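Local structure of UDP-glucose:anthocyanidin 3-O-glucosyltransferase (Clitoria ternatea, 4REL) at residues 18-29 / 48-59. The protein is a plant glycosyltransferase of the GT-B fold, built from two Rossmann-like domains. Numbering follows the deposited sequence.
Sequences LPPLLNLVLKLA and FLFTKRHIPNNI
On one flank of the seven-stranded parallel sheet of this GT-B glycosyltransferase, helix 18-31 packs through Leu18, Leu22, Leu26 and Ala29 against the chain running from the end of helix 43-50 into edge strand 59-64. Leu18 CB meets Leu49 CG at 3.8 Å, and Leu18 CD1 lies 3.7 Å from Phe48 CD2. With CG anti to the backbone N (chi1 175°), Leu22 extends between Phe50 and Arg53. Leu22 CD1 touches Phe50 CE1 at 3.8 Å. Leu22 CD2 lies against Arg53 CD at 3.6 Å and over one face of the guanidinium. Arg53 NH1 donates to a lone pair of Leu49 O in the carbonyl plane, while NH2 hydrogen-bonds Leu244 O, so the group is held by two carbonyls. Residues 51-58 join helix 43-50 to the third strand of the Rossmann-like sheet (order 3-2-1-4-5-6-7), and helix 18-31 follows the first strand. Further along, Leu26 CD2 reaches both Pro56 CD, at 3.6 Å, and Ile59 CD1. Ala29 CB rests on Ile59 CG1 at 3.7 Å. In the type I turn Pro56-Ile59, Asn58 ND2 donates to Ala29 O (3.1 Å, N-H...O 157°) and also to Thr35 O. A water joins Asn58 OD1 to Ala29 O, weakly at the latter.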
loop_
_atom_site.group_PDB
_atom_site.type_symbol
_atom_site.label_atom_id
_atom_site.label_comp_id
_atom_site.label_asym_id
_atom_site.label_seq_id
_atom_site.Cartn_x
_atom_site.Cartn_y
_atom_site.Cartn_z
ATOM N N LEU A 18 -6.662 5.141 -0.993
ATOM C CA LEU A 18 -7.880 5.686 -0.399
ATOM C C LEU A 18 -8.281 5.070 0.954
ATOM O O LEU A 18 -8.449 5.802 1.938
ATOM C CB LEU A 18 -9.031 5.677 -1.416
ATOM C CG LEU A 18 -8.806 6.688 -2.545
ATOM C CD1 LEU A 18 -9.618 6.341 -3.792
ATOM C CD2 LEU A 18 -9.145 8.097 -2.037
ATOM N N PRO A 19 -8.430 3.734 1.027
ATOM C CA PRO A 19 -8.805 3.216 2.350
ATOM C C PRO A 19 -7.825 3.532 3.511
ATOM O O PRO A 19 -8.306 3.855 4.600
ATOM C CB PRO A 19 -8.929 1.703 2.116
ATOM C CG PRO A 19 -9.241 1.577 0.652
ATOM C CD PRO A 19 -8.445 2.676 -0.004
ATOM N N PRO A 20 -6.491 3.453 3.298
ATOM C CA PRO A 20 -5.627 3.739 4.455
ATOM C C PRO A 20 -5.773 5.161 5.002
ATOM O O PRO A 20 -5.664 5.357 6.221
ATOM C CB PRO A 20 -4.206 3.547 3.903
ATOM C CG PRO A 20 -4.369 2.675 2.703
ATOM C CD PRO A 20 -5.710 3.001 2.125
ATOM N N LEU A 21 -6.028 6.141 4.139
ATOM C CA LEU A 21 -6.158 7.506 4.638
ATOM C C LEU A 21 -7.516 7.703 5.310
ATOM O O LEU A 21 -7.609 8.386 6.331
ATOM C CB LEU A 21 -5.921 8.531 3.525
ATOM C CG LEU A 21 -5.870 9.986 4.002
ATOM C CD1 LEU A 21 -4.873 10.157 5.140
ATOM C CD2 LEU A 21 -5.508 10.874 2.824
ATOM N N LEU A 22 -8.575 7.115 4.749
ATOM C CA LEU A 22 -9.877 7.196 5.420
ATOM C C LEU A 22 -9.794 6.520 6.771
ATOM O O LEU A 22 -10.370 6.996 7.753
ATOM C CB LEU A 22 -10.988 6.548 4.591
ATOM C CG LEU A 22 -12.350 6.499 5.280
ATOM C CD1 LEU A 22 -12.808 7.895 5.600
ATOM C CD2 LEU A 22 -13.349 5.804 4.357
ATOM N N ASN A 23 -9.067 5.411 6.819
ATOM C CA ASN A 23 -8.865 4.677 8.063
ATOM C C ASN A 23 -8.267 5.591 9.128
ATOM O O ASN A 23 -8.751 5.654 10.259
ATOM C CB ASN A 23 -7.938 3.495 7.803
ATOM C CG ASN A 23 -7.900 2.511 8.948
ATOM O OD1 ASN A 23 -8.923 2.225 9.585
ATOM N ND2 ASN A 23 -6.714 1.964 9.209
ATOM N N LEU A 24 -7.216 6.313 8.762
ATOM C CA LEU A 24 -6.578 7.229 9.709
ATOM C C LEU A 24 -7.519 8.357 10.133
ATOM O O LEU A 24 -7.634 8.679 11.322
ATOM C CB LEU A 24 -5.296 7.810 9.109
ATOM C CG LEU A 24 -4.602 8.881 9.965
ATOM C CD1 LEU A 24 -4.080 8.293 11.268
ATOM C CD2 LEU A 24 -3.456 9.521 9.176
ATOM N N VAL A 25 -8.203 8.958 9.166
ATOM C CA VAL A 25 -9.136 10.048 9.474
ATOM C C VAL A 25 -10.280 9.576 10.377
ATOM O O VAL A 25 -10.703 10.297 11.291
ATOM C CB VAL A 25 -9.682 10.693 8.174
ATOM C CG1 VAL A 25 -10.825 11.663 8.481
ATOM C CG2 VAL A 25 -8.555 11.419 7.437
ATOM N N LEU A 26 -10.777 8.362 10.137
ATOM C CA LEU A 26 -11.809 7.799 11.013
ATOM C C LEU A 26 -11.312 7.710 12.458
ATOM O O LEU A 26 -12.051 8.031 13.391
ATOM C CB LEU A 26 -12.267 6.420 10.520
ATOM C CG LEU A 26 -13.162 6.419 9.280
ATOM C CD1 LEU A 26 -13.321 5.023 8.708
ATOM C CD2 LEU A 26 -14.538 7.000 9.599
ATOM N N LYS A 27 -10.069 7.281 12.641
ATOM C CA LYS A 27 -9.501 7.162 13.991
ATOM C C LYS A 27 -9.372 8.533 14.641
ATOM O O LYS A 27 -9.695 8.706 15.815
ATOM C CB LYS A 27 -8.123 6.492 13.955
ATOM C CG LYS A 27 -8.147 5.011 13.561
ATOM C CD LYS A 27 -6.727 4.482 13.328
ATOM C CE LYS A 27 -6.758 3.108 12.670
ATOM N NZ LYS A 27 -5.373 2.599 12.435
ATOM N N LEU A 28 -8.871 9.497 13.874
ATOM C CA LEU A 28 -8.702 10.862 14.381
ATOM C C LEU A 28 -10.053 11.505 14.694
ATOM O O LEU A 28 -10.194 12.216 15.690
ATOM C CB LEU A 28 -7.947 11.725 13.365
ATOM C CG LEU A 28 -6.493 11.309 13.119
ATOM C CD1 LEU A 28 -5.905 12.097 11.943
ATOM C CD2 LEU A 28 -5.647 11.505 14.373
ATOM N N ALA A 29 -11.038 11.281 13.827
ATOM C CA ALA A 29 -12.361 11.868 14.028
ATOM C C ALA A 29 -13.053 11.280 15.257
ATOM O O ALA A 29 -13.804 11.970 15.952
ATOM C CB ALA A 29 -13.218 11.679 12.794
ATOM N N PHE A 48 -15.745 5.720 -4.792
ATOM C CA PHE A 48 -15.017 4.534 -4.360
ATOM C C PHE A 48 -15.082 4.321 -2.849
ATOM O O PHE A 48 -15.315 3.205 -2.394
ATOM C CB PHE A 48 -13.561 4.613 -4.820
ATOM C CG PHE A 48 -12.751 3.395 -4.491
ATOM C CD1 PHE A 48 -12.843 2.252 -5.271
ATOM C CD2 PHE A 48 -11.883 3.399 -3.415
ATOM C CE1 PHE A 48 -12.081 1.132 -4.981
ATOM C CE2 PHE A 48 -11.124 2.283 -3.116
ATOM C CZ PHE A 48 -11.221 1.149 -3.899
ATOM N N LEU A 49 -14.897 5.388 -2.075
ATOM C CA LEU A 49 -14.869 5.278 -0.615
ATOM C C LEU A 49 -16.223 5.351 0.067
ATOM O O LEU A 49 -16.461 4.640 1.035
ATOM C CB LEU A 49 -13.987 6.367 0.011
ATOM C CG LEU A 49 -12.479 6.139 0.044
ATOM C CD1 LEU A 49 -11.805 7.353 0.686
ATOM C CD2 LEU A 49 -12.105 4.851 0.785
ATOM N N PHE A 50 -17.102 6.219 -0.414
ATOM C CA PHE A 50 -18.248 6.612 0.401
ATOM C C PHE A 50 -19.620 6.130 -0.071
ATOM O O PHE A 50 -20.634 6.469 0.532
ATOM C CB PHE A 50 -18.252 8.131 0.587
ATOM C CG PHE A 50 -16.989 8.660 1.212
ATOM C CD1 PHE A 50 -16.699 8.392 2.541
ATOM C CD2 PHE A 50 -16.085 9.413 0.469
ATOM C CE1 PHE A 50 -15.536 8.868 3.124
ATOM C CE2 PHE A 50 -14.923 9.894 1.046
ATOM C CZ PHE A 50 -14.648 9.627 2.372
ATOM N N THR A 51 -19.659 5.342 -1.133
ATOM C CA THR A 51 -20.946 4.877 -1.644
ATOM C C THR A 51 -21.727 4.048 -0.617
ATOM O O THR A 51 -22.864 4.379 -0.279
ATOM C CB THR A 51 -20.784 4.093 -2.964
ATOM O OG1 THR A 51 -20.361 4.994 -3.997
ATOM C CG2 THR A 51 -22.096 3.445 -3.375
ATOM N N LYS A 52 -21.109 2.989 -0.108
ATOM C CA LYS A 52 -21.820 2.015 0.721
ATOM C C LYS A 52 -21.653 2.301 2.209
ATOM O O LYS A 52 -22.048 1.498 3.055
ATOM C CB LYS A 52 -21.284 0.607 0.433
ATOM C CG LYS A 52 -21.048 0.293 -1.044
ATOM C CD LYS A 52 -22.269 -0.360 -1.679
ATOM C CE LYS A 52 -22.151 -0.428 -3.196
ATOM N NZ LYS A 52 -21.005 -1.267 -3.645
ATOM N N ARG A 53 -21.092 3.462 2.520
ATOM C CA ARG A 53 -20.428 3.679 3.799
ATOM C C ARG A 53 -21.048 4.812 4.630
ATOM O O ARG A 53 -21.307 5.897 4.114
ATOM C CB ARG A 53 -18.950 3.954 3.495
ATOM C CG ARG A 53 -18.025 4.146 4.668
ATOM C CD ARG A 53 -16.576 4.130 4.184
ATOM N NE ARG A 53 -15.925 2.840 4.413
ATOM C CZ ARG A 53 -15.151 2.211 3.531
ATOM N NH1 ARG A 53 -14.918 2.738 2.338
ATOM N NH2 ARG A 53 -14.607 1.042 3.840
ATOM N N HIS A 54 -21.301 4.552 5.912
ATOM C CA HIS A 54 -21.737 5.599 6.840
ATOM C C HIS A 54 -20.515 6.237 7.503
ATOM O O HIS A 54 -19.583 5.541 7.910
ATOM C CB HIS A 54 -22.673 5.033 7.912
ATOM C CG HIS A 54 -23.084 6.035 8.952
ATOM N ND1 HIS A 54 -22.469 6.126 10.182
ATOM C CD2 HIS A 54 -24.057 6.977 8.948
ATOM C CE1 HIS A 54 -23.041 7.086 10.889
ATOM N NE2 HIS A 54 -24.007 7.618 10.162
ATOM N N ILE A 55 -20.508 7.561 7.610
ATOM C CA ILE A 55 -19.375 8.232 8.233
ATOM C C ILE A 55 -19.820 9.093 9.404
ATOM O O ILE A 55 -20.947 9.597 9.403
ATOM C CB ILE A 55 -18.590 9.080 7.219
ATOM C CG1 ILE A 55 -19.492 10.137 6.592
ATOM C CG2 ILE A 55 -17.995 8.185 6.139
ATOM C CD1 ILE A 55 -18.750 11.108 5.702
ATOM N N PRO A 56 -18.944 9.245 10.411
ATOM C CA PRO A 56 -19.256 10.077 11.577
ATOM C C PRO A 56 -19.598 11.510 11.202
ATOM O O PRO A 56 -19.242 11.989 10.121
ATOM C CB PRO A 56 -17.961 10.030 12.408
ATOM C CG PRO A 56 -16.926 9.450 11.520
ATOM C CD PRO A 56 -17.654 8.554 10.573
ATOM N N ASN A 57 -20.298 12.184 12.106
ATOM C CA ASN A 57 -20.829 13.510 11.843
ATOM C C ASN A 57 -19.762 14.579 11.622
ATOM O O ASN A 57 -20.010 15.572 10.940
ATOM C CB ASN A 57 -21.762 13.920 12.984
ATOM C CG ASN A 57 -22.811 12.867 13.281
ATOM O OD1 ASN A 57 -23.410 12.293 12.365
ATOM N ND2 ASN A 57 -23.035 12.599 14.564
ATOM N N ASN A 58 -18.573 14.373 12.180
ATOM C CA ASN A 58 -17.514 15.373 12.041
ATOM C C ASN A 58 -16.596 15.169 10.824
ATOM O O ASN A 58 -15.596 15.878 10.668
ATOM C CB ASN A 58 -16.708 15.535 13.340
ATOM C CG ASN A 58 -15.983 14.265 13.761
ATOM O OD1 ASN A 58 -16.440 13.145 13.506
ATOM N ND2 ASN A 58 -14.841 14.439 14.417
ATOM N N ILE A 59 -16.944 14.203 9.972
ATOM C CA ILE A 59 -16.271 14.036 8.685
ATOM C C ILE A 59 -17.231 14.461 7.581
ATOM O O ILE A 59 -18.380 13.999 7.524
ATOM C CB ILE A 59 -15.820 12.579 8.429
ATOM C CG1 ILE A 59 -14.819 12.133 9.498
ATOM C CG2 ILE A 59 -15.215 12.465 7.039
ATOM C CD1 ILE A 59 -14.347 10.680 9.345
HETATM O O HOH W 1 -16.299 10.924 14.919
#